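Local structure of virulent strain associated lipoprotein (Borreliella spielmanii A14S, 6FZZ) at residues A102-D107 with H186-V191; F109-T114 with Q193-Q198; T114-I119 with S153-I158. The protein is an outer-surface lipoprotein of a Lyme disease spirochaete that may bind glutathione and probably helps the bacterium to colonise its mammalian host. One frame throughout, in Å; residues are numbered along the deposited sequence.

How the contacts relate
After helices 15-41, 71-83 and 89-102, the chain passes through 102-107, 109-114 and 114-119, from the junction before helix 105-126 into it. Contact 3 closes the shortest loop, when helix 138-170 returns antiparallel and brings 153-158 against 114-119. Contacts 1 and 2 close later, on helix 180-209, at 186-191 and 193-198. Their segments alternate along the chain, so these two contacts cross, while contact 3 is nested inside the loop of each. Contacts 2 and 3 share Thr114 and touch through Lys197 on Leu115 and Ile194 on Ile158. The three contacts together tie helix 105-126 to helices 138-170 and 180-209.

Contact 1 (A102-D107 with H186-V191); sequences ANEVED and HVKEIV
Glu104 and Lys188 meet in a salt bridge, the acid buried and the lysine on the exposed side, with Lys188 NZ 2.8 Å from Glu104 OE2. The ammonium approaches from above the carboxylate plane, 47° out of it, and the two chains cross at about a right angle. The other oxygen faces a bridging water, which is a weak partner of Glu104 OE1 but gives a firm bond to Asp107 OD2 (2.6 Å) and accepts from Lys188 NZ (2.7 Å). The water thus connects Lys188 to a second acid whose carboxylate is too distant for direct contact.

Beneath the charges lies an apolar layer. Val187 spreads its two methyls, CG1 lying against Glu104 CG at 3.8 Å and CG2 against Ala102 CB at the same distance. One turn on, Val191 CG1 packs on Asp107 CB at 3.7 Å. Short, branched valines suit a place where backbones come close, and Glu104 and Asp107 use their methylene carbons for packing and their carboxylates for polar bonds.

The bend of Glu104 at chi2 (-61°) lets its chain lie along Val187 before the carboxylate turns to Lys188. Lys184 makes a second salt bridge to Glu104 OE2 and also binds Ala102 O, so two positive groups would probably stabilise the ionised acid. The backbone sets the stage: Asn103, at positive phi, ends the preceding helix in a Schellman motif, and Glu104 is the N-cap of the next. Asp107, in that helix's first turn, has the negative charge generally favoured near a helix N terminus.

The contact fastens the junction of helices 89-102 and 105-126 to helix 180-209. Ile108 continues the apolar layer beside Val187 and Val191, while Ile190 turns to Phe162 of helix 138-170.

Contact 2 (F109-T114 with Q193-Q198); sequences FNTSIT and QIKEKQ
Thr111 is the centre of this contact, its methyl CG2 lodged against Ile194 CG2 at 3.3 Å and Lys195 CA at 3.5 Å, both tighter than usual. With OG1 beside the backbone N (chi1 -56°), the hydroxyl bonds back to Asp107 O and leaves the methyl to face helix 180-209. A small, branched residue suits this place, because the axes of 109-114 and 193-198 approach to 8.9 Å and run in the same general direction, inclined by 28°.

Ser112 points away from helix 180-209, on the buried flank, yet its OG lies 3.6 Å from Ile194 CD1 while bonding to Ile108 O. Ile194 reaches further, to Ile158 and Phe162 of helix 138-170.

Thr114 repeats the pattern one turn after Thr111. Its CG2 rests 3.8 Å from Gln198 NE2, and its OG1 donates to Asn110 O at 2.6 Å. Across from it, Lys195 NZ reaches Gln198 OE1 at 2.6 Å, holding the amide over the threonine, and Glu199 adds a salt bridge.

In this same-direction helix pair of an all-helical bundle, whose 193-198 side probably has coiled-coil character, the hydroxyls are satisfied within their own helix, which lets threonine and serine act as compact packing groups.

Contact 3 (T114-I119 with S153-I158); sequences TLEGNI and STKEII
An antiparallel helix pair in the core of this all-helical bundle is formed where Leu115, Glu116 and Ile119 face Thr154, Lys155 and Ile158. The axes of segments 114-119 and 153-158 approach to 10.0 Å, with N-to-C directions 149° apart.

Leu115 is the main apolar link. Extended from the helix, with CG opposite the backbone N (chi1 -179°), it projects its two methyls across the gap. CD1 meets Ile158 CG1 at 3.8 Å, while CD2 reaches the backbone of the other helix, 3.9 Å from Lys155 CA, and lies as far from Thr154 OG1. Threonine is at home beside a leucine here because its hydroxyl is occupied by Leu151 O of its own helix.

Lys155 stretches almost straight from the helix, its aliphatic stem passing Glu116 OE1, which is 3.3 Å from Lys155 CD. The chain of Ile119 crosses that stem at about a right angle, although the modelled spacing of its CD1 is doubtful. At the far end Lys155 NZ forms a salt bridge to Glu116 OE2 at 2.7 Å, with the oxygen's position somewhat uncertain. Glu116 bends at chi2 (83°) to bring its carboxylate round to the lysine. The length of lysine matters, since NZ also donates to Gly82 O and bonds with Tyr36 OH; these partners, with the carboxylate, probably help to stabilise the charge of this partly exposed lysine, and Glu116, which is buried, would gain from it too.

Lys155 consequently joins helices 15-41 and 71-83 to this pair. Glu116, Lys155 and Ile158 also pack on Ile83 of helix 71-83. Facing helix 180-209, Leu115 touches Ser201, Thr154 touches Glu200, and the amide of Asn118 bonds to Ser201 and Lys205.

Contact 1 (A102-D107 with H186-V191)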
ATOM      1  N   ALA A 102      15.871 -10.626   6.177  1.00 26.29           N
ATOM      2  CA  ALA A 102      16.127 -10.876   4.742  1.00 26.68           C
ATOM      3  C   ALA A 102      17.025  -9.833   4.110  1.00 24.84           C
ATOM      4  O   ALA A 102      17.463 -10.022   2.963  1.00 23.70           O
ATOM      5  CB  ALA A 102      14.793 -10.918   3.967  1.00 26.67           C
ATOM      6  N   ASN A 103      17.222  -8.716   4.802  1.00 25.50           N
ATOM      7  CA  ASN A 103      17.943  -7.514   4.283  1.00 27.78           C
ATOM      8  C   ASN A 103      17.366  -6.939   2.955  1.00 28.84           C
ATOM      9  O   ASN A 103      18.074  -6.712   1.949  1.00 23.69           O
ATOM     10  CB  ASN A 103      19.419  -7.795   4.175  1.00 34.40           C
ATOM     11  CG  ASN A 103      20.230  -6.542   3.963  1.00 38.21           C
ATOM     12  OD1 ASN A 103      20.020  -5.514   4.624  1.00 32.81           O
ATOM     13  ND2 ASN A 103      21.167  -6.614   3.056  1.00 36.86           N
ATOM     14  N   GLU A 104      16.045  -6.725   2.946  1.00 25.46           N
ATOM     15  CA  GLU A 104      15.381  -6.241   1.726  1.00 25.60           C
ATOM     16  C   GLU A 104      14.446  -5.116   2.109  1.00 24.85           C
ATOM     17  O   GLU A 104      13.383  -4.985   1.485  1.00 20.91           O
ATOM     18  CB  GLU A 104      14.588  -7.374   1.033  1.00 26.34           C
ATOM     19  CG  GLU A 104      15.413  -8.483   0.364  1.00 31.70           C
ATOM     20  CD  GLU A 104      16.301  -7.927  -0.751  1.00 36.82           C
ATOM     21  OE1 GLU A 104      16.013  -6.818  -1.289  1.00 31.85           O
ATOM     22  OE2 GLU A 104      17.365  -8.532  -1.013  1.00 35.39           O
ATOM     23  N   VAL A 105      14.850  -4.285   3.094  1.00 23.28           N
ATOM     24  CA  VAL A 105      13.976  -3.206   3.551  1.00 22.36           C
ATOM     25  C   VAL A 105      13.603  -2.280   2.394  1.00 21.52           C
ATOM     26  O   VAL A 105      12.428  -1.972   2.160  1.00 19.17           O
ATOM     27  CB  VAL A 105      14.566  -2.448   4.731  1.00 21.74           C
ATOM     28  CG1 VAL A 105      13.708  -1.206   5.050  1.00 22.81           C
ATOM     29  CG2 VAL A 105      14.627  -3.349   5.967  1.00 21.81           C
ATOM     30  N   GLU A 106      14.616  -1.844   1.658  1.00 20.95           N
ATOM     31  CA  GLU A 106      14.390  -0.891   0.565  1.00 22.59           C
ATOM     32  C   GLU A 106      13.476  -1.356  -0.508  1.00 21.69           C
ATOM     33  O   GLU A 106      12.529  -0.640  -0.875  1.00 22.54           O
ATOM     34  CB  GLU A 106      15.728  -0.450  -0.054  1.00 25.27           C
ATOM     35  CG  GLU A 106      16.504   0.440   0.890  1.00 30.79           C
ATOM     36  CD  GLU A 106      17.821   0.940   0.258  1.00 39.15           C
ATOM     37  OE1 GLU A 106      18.108   0.609  -0.936  1.00 38.34           O
ATOM     38  OE2 GLU A 106      18.546   1.684   0.955  1.00 39.03           O
ATOM     39  N   ASP A 107      13.696  -2.556  -1.021  1.00 19.96           N
ATOM     40  CA  ASP A 107      12.966  -3.010  -2.196  1.00 19.91           C
ATOM     41  C   ASP A 107      11.530  -3.396  -1.782  1.00 24.00           C
ATOM     42  O   ASP A 107      10.612  -3.203  -2.555  1.00 23.05           O
ATOM     43  CB  ASP A 107      13.657  -4.226  -2.864  1.00 21.86           C
ATOM     44  CG  ASP A 107      14.828  -3.804  -3.780  1.00 27.55           C
ATOM     45  OD1 ASP A 107      15.215  -2.639  -3.726  1.00 30.34           O
ATOM     46  OD2 ASP A 107      15.379  -4.611  -4.542  1.00 30.29           O
ATOM     47  N   HIS A 186      13.110 -16.329  -1.088  1.00 30.11           N
ATOM     48  CA  HIS A 186      11.663 -16.152  -1.040  1.00 30.43           C
ATOM     49  C   HIS A 186      11.284 -14.659  -0.991  1.00 27.76           C
ATOM     50  O   HIS A 186      10.383 -14.212  -1.689  1.00 26.22           O
ATOM     51  CB  HIS A 186      11.146 -16.912   0.194  1.00 31.66           C
ATOM     52  CG  HIS A 186       9.668 -16.812   0.393  1.00 32.36           C
ATOM     53  ND1 HIS A 186       8.757 -17.400  -0.464  1.00 41.35           N
ATOM     54  CD2 HIS A 186       8.939 -16.233   1.367  1.00 32.59           C
ATOM     55  CE1 HIS A 186       7.528 -17.180  -0.019  1.00 39.57           C
ATOM     56  NE2 HIS A 186       7.615 -16.458   1.081  1.00 32.51           N
ATOM     57  N   VAL A 187      11.946 -13.888  -0.151  1.00 26.35           N
ATOM     58  CA  VAL A 187      11.651 -12.447  -0.089  1.00 24.87           C
ATOM     59  C   VAL A 187      11.930 -11.733  -1.446  1.00 28.72           C
ATOM     60  O   VAL A 187      11.185 -10.782  -1.835  1.00 26.40           O
ATOM     61  CB  VAL A 187      12.310 -11.798   1.119  1.00 25.02           C
ATOM     62  CG1 VAL A 187      12.192 -10.272   1.108  1.00 23.99           C
ATOM     63  CG2 VAL A 187      11.600 -12.304   2.375  1.00 26.35           C
ATOM     64  N   LYS A 188      12.954 -12.196  -2.177  1.00 29.95           N
ATOM     65  CA  LYS A 188      13.217 -11.701  -3.542  1.00 35.11           C
ATOM     66  C   LYS A 188      12.094 -11.898  -4.504  1.00 31.26           C
ATOM     67  O   LYS A 188      11.842 -10.995  -5.326  1.00 35.01           O
ATOM     68  CB  LYS A 188      14.411 -12.396  -4.175  1.00 37.47           C
ATOM     69  CG  LYS A 188      15.688 -11.886  -3.663  1.00 37.29           C
ATOM     70  CD  LYS A 188      15.960 -10.513  -4.194  1.00 36.90           C
ATOM     71  CE  LYS A 188      17.458 -10.228  -4.188  1.00 32.55           C
ATOM     72  NZ  LYS A 188      17.706  -8.831  -3.807  1.00 28.38           N
ATOM     73  N   GLU A 189      11.505 -13.097  -4.470  1.00 31.66           N
ATOM     74  CA  GLU A 189      10.318 -13.439  -5.260  1.00 35.32           C
ATOM     75  C   GLU A 189       9.128 -12.542  -4.898  1.00 36.47           C
ATOM     76  O   GLU A 189       8.322 -12.220  -5.766  1.00 33.01           O
ATOM     77  CB  GLU A 189       9.826 -14.876  -5.026  1.00 38.95           C
ATOM     78  CG  GLU A 189      10.432 -16.008  -5.820  1.00 49.56           C
ATOM     79  CD  GLU A 189      10.694 -15.660  -7.279  1.00 55.29           C
ATOM     80  OE1 GLU A 189       9.803 -15.088  -7.955  1.00 56.99           O
ATOM     81  OE2 GLU A 189      11.815 -15.967  -7.728  1.00 49.18           O
ATOM     82  N   ILE A 190       8.967 -12.229  -3.604  1.00 29.52           N
ATOM     83  CA  ILE A 190       7.921 -11.270  -3.198  1.00 26.43           C
ATOM     84  C   ILE A 190       8.197  -9.895  -3.804  1.00 28.32           C
ATOM     85  O   ILE A 190       7.248  -9.246  -4.337  1.00 25.30           O
ATOM     86  CB  ILE A 190       7.754 -11.248  -1.678  1.00 25.49           C
ATOM     87  CG1 ILE A 190       7.246 -12.602  -1.224  1.00 25.33           C
ATOM     88  CG2 ILE A 190       6.782 -10.177  -1.237  1.00 25.48           C
ATOM     89  CD1 ILE A 190       7.177 -12.774   0.286  1.00 26.23           C
ATOM     90  N   VAL A 191       9.470  -9.468  -3.788  1.00 24.47           N
ATOM     91  CA  VAL A 191       9.838  -8.188  -4.360  1.00 27.87           C
ATOM     92  C   VAL A 191       9.423  -8.163  -5.829  1.00 29.19           C
ATOM     93  O   VAL A 191       8.769  -7.243  -6.281  1.00 30.67           O
ATOM     94  CB  VAL A 191      11.330  -7.847  -4.180  1.00 27.65           C
ATOM     95  CG1 VAL A 191      11.735  -6.625  -5.003  1.00 29.49           C
ATOM     96  CG2 VAL A 191      11.588  -7.544  -2.753  1.00 26.86           C
TER
HETATM   97  O   HOH W   1      15.732  -7.223  -4.675  1.00 35.98           O

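Contact 2 (F109-T114 with Q193-Q198)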
ATOM      1  N   PHE A 109       9.807  -2.167   0.996  1.00 18.27           N
ATOM      2  CA  PHE A 109       9.058  -1.019   1.504  1.00 18.96           C
ATOM      3  C   PHE A 109       8.861   0.018   0.400  1.00 20.05           C
ATOM      4  O   PHE A 109       7.737   0.498   0.188  1.00 18.74           O
ATOM      5  CB  PHE A 109       9.669  -0.404   2.780  1.00 20.54           C
ATOM      6  CG  PHE A 109       9.308  -1.173   4.035  1.00 21.29           C
ATOM      7  CD1 PHE A 109      10.038  -2.303   4.418  1.00 23.35           C
ATOM      8  CD2 PHE A 109       8.249  -0.760   4.822  1.00 23.07           C
ATOM      9  CE1 PHE A 109       9.692  -3.010   5.557  1.00 23.87           C
ATOM     10  CE2 PHE A 109       7.924  -1.461   5.976  1.00 23.83           C
ATOM     11  CZ  PHE A 109       8.622  -2.596   6.309  1.00 22.10           C
ATOM     12  N   ASN A 110       9.894   0.330  -0.360  1.00 21.13           N
ATOM     13  CA  ASN A 110       9.708   1.376  -1.382  1.00 23.46           C
ATOM     14  C   ASN A 110       8.676   0.966  -2.452  1.00 22.20           C
ATOM     15  O   ASN A 110       7.899   1.808  -2.973  1.00 21.16           O
ATOM     16  CB  ASN A 110      11.045   1.764  -2.048  1.00 22.64           C
ATOM     17  CG  ASN A 110      11.974   2.549  -1.126  1.00 28.78           C
ATOM     18  OD1 ASN A 110      11.584   3.153  -0.108  1.00 26.72           O
ATOM     19  ND2 ASN A 110      13.256   2.601  -1.533  1.00 27.52           N
ATOM     20  N   THR A 111       8.709  -0.307  -2.806  1.00 21.97           N
ATOM     21  CA  THR A 111       7.838  -0.823  -3.835  1.00 25.37           C
ATOM     22  C   THR A 111       6.385  -0.793  -3.344  1.00 22.75           C
ATOM     23  O   THR A 111       5.517  -0.323  -4.084  1.00 19.85           O
ATOM     24  CB  THR A 111       8.267  -2.235  -4.361  1.00 25.42           C
ATOM     25  OG1 THR A 111       9.600  -2.201  -4.819  1.00 24.93           O
ATOM     26  CG2 THR A 111       7.435  -2.630  -5.556  1.00 28.38           C
ATOM     27  N   SER A 112       6.163  -1.230  -2.096  1.00 21.41           N
ATOM     28  CA  SER A 112       4.852  -1.372  -1.479  1.00 21.08           C
ATOM     29  C   SER A 112       4.234  -0.014  -1.291  1.00 21.73           C
ATOM     30  O   SER A 112       3.048   0.195  -1.578  1.00 22.94           O
ATOM     31  CB  SER A 112       4.987  -2.005  -0.025  1.00 21.56           C
ATOM     32  OG  SER A 112       5.572  -3.205  -0.192  1.00 23.64           O
ATOM     33  N   ILE A 113       5.037   0.927  -0.810  1.00 20.77           N
ATOM     34  CA  ILE A 113       4.557   2.249  -0.504  1.00 21.99           C
ATOM     35  C   ILE A 113       4.296   3.040  -1.791  1.00 21.92           C
ATOM     36  O   ILE A 113       3.453   3.913  -1.808  1.00 20.74           O
ATOM     37  CB  ILE A 113       5.534   2.933   0.500  1.00 23.76           C
ATOM     38  CG1 ILE A 113       5.123   2.617   1.928  1.00 24.36           C
ATOM     39  CG2 ILE A 113       5.699   4.391   0.260  1.00 28.57           C
ATOM     40  CD1 ILE A 113       5.382   1.165   2.309  1.00 30.31           C
ATOM     41  N   THR A 114       5.006   2.743  -2.880  1.00 20.95           N
ATOM     42  CA  THR A 114       4.718   3.362  -4.134  1.00 20.50           C
ATOM     43  C   THR A 114       3.336   2.896  -4.650  1.00 23.44           C
ATOM     44  O   THR A 114       2.509   3.715  -5.101  1.00 21.42           O
ATOM     45  CB  THR A 114       5.845   3.072  -5.168  1.00 22.86           C
ATOM     46  OG1 THR A 114       7.061   3.580  -4.670  1.00 21.33           O
ATOM     47  CG2 THR A 114       5.566   3.689  -6.573  1.00 22.62           C
ATOM     48  N   GLN A 193       6.976  -9.973  -7.357  1.00 35.64           N
ATOM     49  CA  GLN A 193       5.549  -9.825  -7.357  1.00 42.03           C
ATOM     50  C   GLN A 193       5.029  -8.419  -6.978  1.00 35.86           C
ATOM     51  O   GLN A 193       4.095  -7.934  -7.627  1.00 33.30           O
ATOM     52  CB  GLN A 193       4.911 -10.896  -6.493  1.00 47.97           C
ATOM     53  CG  GLN A 193       4.985 -12.281  -7.106  1.00 58.82           C
ATOM     54  CD  GLN A 193       4.097 -12.436  -8.355  1.00 69.73           C
ATOM     55  OE1 GLN A 193       4.165 -11.634  -9.300  1.00 83.00           O
ATOM     56  NE2 GLN A 193       3.277 -13.493  -8.376  1.00 72.52           N
ATOM     57  N   ILE A 194       5.636  -7.768  -5.983  1.00 28.37           N
ATOM     58  CA  ILE A 194       5.159  -6.451  -5.553  1.00 26.63           C
ATOM     59  C   ILE A 194       5.432  -5.526  -6.675  1.00 23.75           C
ATOM     60  O   ILE A 194       4.637  -4.643  -6.915  1.00 22.29           O
ATOM     61  CB  ILE A 194       5.855  -5.837  -4.325  1.00 29.39           C
ATOM     62  CG1 ILE A 194       5.701  -6.657  -3.091  1.00 32.23           C
ATOM     63  CG2 ILE A 194       5.247  -4.458  -3.949  1.00 31.43           C
ATOM     64  CD1 ILE A 194       6.628  -6.079  -2.053  1.00 31.20           C
ATOM     65  N   LYS A 195       6.609  -5.659  -7.307  1.00 23.19           N
ATOM     66  CA  LYS A 195       7.057  -4.715  -8.301  1.00 26.14           C
ATOM     67  C   LYS A 195       6.123  -4.789  -9.530  1.00 26.55           C
ATOM     68  O   LYS A 195       5.787  -3.752 -10.094  1.00 25.27           O
ATOM     69  CB  LYS A 195       8.499  -5.011  -8.707  1.00 29.36           C
ATOM     70  CG  LYS A 195       9.096  -4.007  -9.664  1.00 31.22           C
ATOM     71  CD  LYS A 195       9.373  -2.690  -8.949  1.00 33.11           C
ATOM     72  CE  LYS A 195       9.978  -1.644  -9.843  1.00 34.21           C
ATOM     73  NZ  LYS A 195       8.982  -0.846 -10.590  1.00 34.75           N
ATOM     74  N   GLU A 196       5.638  -5.977  -9.851  1.00 26.19           N
ATOM     75  CA  GLU A 196       4.691  -6.105 -10.938  1.00 31.31           C
ATOM     76  C   GLU A 196       3.371  -5.423 -10.620  1.00 30.71           C
ATOM     77  O   GLU A 196       2.791  -4.774 -11.485  1.00 26.48           O
ATOM     78  CB  GLU A 196       4.428  -7.562 -11.302  1.00 34.28           C
ATOM     79  CG  GLU A 196       5.668  -8.181 -11.954  1.00 41.35           C
ATOM     80  CD  GLU A 196       5.408  -9.515 -12.608  1.00 53.56           C
ATOM     81  OE1 GLU A 196       4.356 -10.162 -12.340  1.00 56.13           O
ATOM     82  OE2 GLU A 196       6.268  -9.895 -13.424  1.00 63.55           O
ATOM     83  N   LYS A 197       2.887  -5.628  -9.404  1.00 26.43           N
ATOM     84  CA  LYS A 197       1.619  -5.053  -8.989  1.00 26.23           C
ATOM     85  C   LYS A 197       1.788  -3.546  -8.876  1.00 22.34           C
ATOM     86  O   LYS A 197       0.869  -2.797  -9.162  1.00 21.98           O
ATOM     87  CB  LYS A 197       1.183  -5.652  -7.655  1.00 25.01           C
ATOM     88  CG  LYS A 197       0.759  -7.116  -7.730  1.00 26.31           C
ATOM     89  CD  LYS A 197      -0.544  -7.284  -8.476  1.00 30.79           C
ATOM     90  CE  LYS A 197      -0.617  -8.633  -9.176  1.00 33.76           C
ATOM     91  NZ  LYS A 197      -1.647  -8.511 -10.240  1.00 42.09           N
ATOM     92  N   GLN A 198       2.973  -3.092  -8.503  1.00 21.83           N
ATOM     93  CA  GLN A 198       3.238  -1.685  -8.397  1.00 20.93           C
ATOM     94  C   GLN A 198       3.190  -1.015  -9.772  1.00 24.88           C
ATOM     95  O   GLN A 198       2.600   0.056  -9.945  1.00 17.64           O
ATOM     96  CB  GLN A 198       4.593  -1.398  -7.779  1.00 23.19           C
ATOM     97  CG  GLN A 198       4.949   0.090  -7.822  1.00 22.52           C
ATOM     98  CD  GLN A 198       5.945   0.438  -8.907  1.00 27.95           C
ATOM     99  OE1 GLN A 198       6.926  -0.277  -9.089  1.00 30.94           O
ATOM    100  NE2 GLN A 198       5.672   1.485  -9.669  1.00 26.38           N
TER

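Contact 3 (T114-I119 with S153-I158)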
ATOM      1  N   THR A 114       5.006   2.743  -2.880  1.00 20.95           N
ATOM      2  CA  THR A 114       4.718   3.362  -4.134  1.00 20.50           C
ATOM      3  C   THR A 114       3.336   2.896  -4.650  1.00 23.44           C
ATOM      4  O   THR A 114       2.509   3.715  -5.101  1.00 21.42           O
ATOM      5  CB  THR A 114       5.845   3.072  -5.168  1.00 22.86           C
ATOM      6  OG1 THR A 114       7.061   3.580  -4.670  1.00 21.33           O
ATOM      7  CG2 THR A 114       5.566   3.689  -6.573  1.00 22.62           C
ATOM      8  N   LEU A 115       3.076   1.598  -4.544  1.00 21.96           N
ATOM      9  CA  LEU A 115       1.799   1.036  -4.928  1.00 22.73           C
ATOM     10  C   LEU A 115       0.672   1.740  -4.095  1.00 22.00           C
ATOM     11  O   LEU A 115      -0.285   2.294  -4.641  1.00 19.49           O
ATOM     12  CB  LEU A 115       1.814  -0.497  -4.733  1.00 21.36           C
ATOM     13  CG  LEU A 115       0.515  -1.225  -5.135  1.00 26.94           C
ATOM     14  CD1 LEU A 115       0.728  -2.731  -5.167  1.00 29.45           C
ATOM     15  CD2 LEU A 115      -0.621  -0.933  -4.163  1.00 30.28           C
ATOM     16  N   GLU A 116       0.866   1.796  -2.776  1.00 22.05           N
ATOM     17  CA  GLU A 116      -0.109   2.429  -1.917  1.00 21.51           C
ATOM     18  C   GLU A 116      -0.302   3.888  -2.260  1.00 19.60           C
ATOM     19  O   GLU A 116      -1.441   4.397  -2.272  1.00 20.11           O
ATOM     20  CB  GLU A 116       0.236   2.254  -0.473  1.00 21.73           C
ATOM     21  CG  GLU A 116      -0.900   2.699   0.418  1.00 24.14           C
ATOM     22  CD  GLU A 116      -1.971   1.643   0.603  1.00 24.98           C
ATOM     23  OE1 GLU A 116      -1.782   0.460   0.214  1.00 30.50           O
ATOM     24  OE2 GLU A 116      -2.983   1.995   1.218  1.00 27.65           O
ATOM     25  N   GLY A 117       0.787   4.558  -2.594  1.00 17.25           N
ATOM     26  CA  GLY A 117       0.752   5.947  -2.921  1.00 17.30           C
ATOM     27  C   GLY A 117      -0.054   6.175  -4.185  1.00 18.15           C
ATOM     28  O   GLY A 117      -0.648   7.213  -4.344  1.00 20.59           O
ATOM     29  N   ASN A 118      -0.095   5.198  -5.082  1.00 18.09           N
ATOM     30  CA  ASN A 118      -0.868   5.360  -6.304  1.00 17.64           C
ATOM     31  C   ASN A 118      -2.340   5.263  -5.980  1.00 17.10           C
ATOM     32  O   ASN A 118      -3.175   5.923  -6.587  1.00 18.73           O
ATOM     33  CB  ASN A 118      -0.458   4.346  -7.389  1.00 18.76           C
ATOM     34  CG  ASN A 118       0.910   4.649  -7.978  1.00 21.97           C
ATOM     35  OD1 ASN A 118       1.338   5.801  -7.963  1.00 19.27           O
ATOM     36  ND2 ASN A 118       1.593   3.613  -8.517  1.00 22.37           N
ATOM     37  N   ILE A 119      -2.669   4.362  -5.077  1.00 17.39           N
ATOM     38  CA  ILE A 119      -4.052   4.248  -4.585  1.00 19.86           C
ATOM     39  C   ILE A 119      -4.499   5.516  -3.869  1.00 18.43           C
ATOM     40  O   ILE A 119      -5.586   6.026  -4.117  1.00 19.59           O
ATOM     41  CB  ILE A 119      -4.220   3.008  -3.684  1.00 20.28           C
ATOM     42  CG1 ILE A 119      -4.178   1.786  -4.595  1.00 24.70           C
ATOM     43  CG2 ILE A 119      -5.542   3.057  -2.920  1.00 24.38           C
ATOM     44  CD1 ILE A 119      -4.028   0.472  -3.905  1.00 28.52           C
ATOM     45  N   SER A 153      -7.774  -3.988  -6.040  1.00 28.30           N
ATOM     46  CA  SER A 153      -7.283  -5.380  -5.979  1.00 28.18           C
ATOM     47  C   SER A 153      -5.772  -5.510  -5.928  1.00 26.43           C
ATOM     48  O   SER A 153      -5.306  -6.461  -5.337  1.00 25.00           O
ATOM     49  CB  SER A 153      -7.738  -6.223  -7.221  1.00 28.75           C
ATOM     50  OG  SER A 153      -9.105  -6.021  -7.337  1.00 38.73           O
ATOM     51  N   THR A 154      -5.027  -4.631  -6.601  1.00 26.50           N
ATOM     52  CA  THR A 154      -3.536  -4.722  -6.554  1.00 28.89           C
ATOM     53  C   THR A 154      -3.095  -4.644  -5.131  1.00 30.26           C
ATOM     54  O   THR A 154      -2.252  -5.409  -4.678  1.00 27.26           O
ATOM     55  CB  THR A 154      -2.797  -3.698  -7.450  1.00 31.00           C
ATOM     56  OG1 THR A 154      -2.996  -2.327  -6.989  1.00 32.19           O
ATOM     57  CG2 THR A 154      -3.295  -3.871  -8.938  1.00 32.68           C
ATOM     58  N   LYS A 155      -3.690  -3.718  -4.398  1.00 28.03           N
ATOM     59  CA  LYS A 155      -3.329  -3.536  -3.014  1.00 28.82           C
ATOM     60  C   LYS A 155      -3.673  -4.741  -2.206  1.00 28.96           C
ATOM     61  O   LYS A 155      -2.884  -5.171  -1.352  1.00 30.90           O
ATOM     62  CB  LYS A 155      -4.014  -2.281  -2.469  1.00 29.89           C
ATOM     63  CG  LYS A 155      -4.182  -2.304  -0.964  1.00 30.09           C
ATOM     64  CD  LYS A 155      -4.706  -0.995  -0.406  1.00 29.48           C
ATOM     65  CE  LYS A 155      -4.638  -1.124   1.132  1.00 28.97           C
ATOM     66  NZ  LYS A 155      -4.833   0.162   1.759  1.00 29.48           N
ATOM     67  N   GLU A 156      -4.879  -5.267  -2.429  1.00 28.44           N
ATOM     68  CA  GLU A 156      -5.374  -6.461  -1.720  1.00 28.29           C
ATOM     69  C   GLU A 156      -4.497  -7.737  -1.951  1.00 28.85           C
ATOM     70  O   GLU A 156      -4.262  -8.508  -1.026  1.00 25.75           O
ATOM     71  CB  GLU A 156      -6.804  -6.744  -2.137  1.00 33.90           C
ATOM     72  CG  GLU A 156      -7.300  -8.094  -1.681  1.00 42.04           C
ATOM     73  CD  GLU A 156      -8.794  -8.161  -1.650  1.00 56.78           C
ATOM     74  OE1 GLU A 156      -9.426  -7.677  -2.641  1.00 60.38           O
ATOM     75  OE2 GLU A 156      -9.323  -8.708  -0.645  1.00 64.35           O
ATOM     76  N   ILE A 157      -3.979  -7.901  -3.166  1.00 24.81           N
ATOM     77  CA  ILE A 157      -3.027  -8.967  -3.490  1.00 28.56           C
ATOM     78  C   ILE A 157      -1.711  -8.849  -2.674  1.00 24.57           C
ATOM     79  O   ILE A 157      -1.260  -9.830  -2.067  1.00 25.64           O
ATOM     80  CB  ILE A 157      -2.689  -8.968  -4.998  1.00 30.76           C
ATOM     81  CG1 ILE A 157      -3.935  -9.257  -5.815  1.00 36.92           C
ATOM     82  CG2 ILE A 157      -1.631 -10.021  -5.347  1.00 34.17           C
ATOM     83  CD1 ILE A 157      -4.811 -10.352  -5.253  1.00 42.33           C
ATOM     84  N   ILE A 158      -1.150  -7.643  -2.634  1.00 24.41           N
ATOM     85  CA  ILE A 158       0.042  -7.391  -1.828  1.00 26.42           C
ATOM     86  C   ILE A 158      -0.187  -7.593  -0.333  1.00 24.24           C
ATOM     87  O   ILE A 158       0.612  -8.244   0.314  1.00 20.74           O
ATOM     88  CB  ILE A 158       0.688  -6.036  -2.171  1.00 29.02           C
ATOM     89  CG1 ILE A 158       1.296  -6.136  -3.554  1.00 28.98           C
ATOM     90  CG2 ILE A 158       1.788  -5.625  -1.166  1.00 29.21           C
ATOM     91  CD1 ILE A 158       1.756  -7.537  -3.943  1.00 31.96           C
TER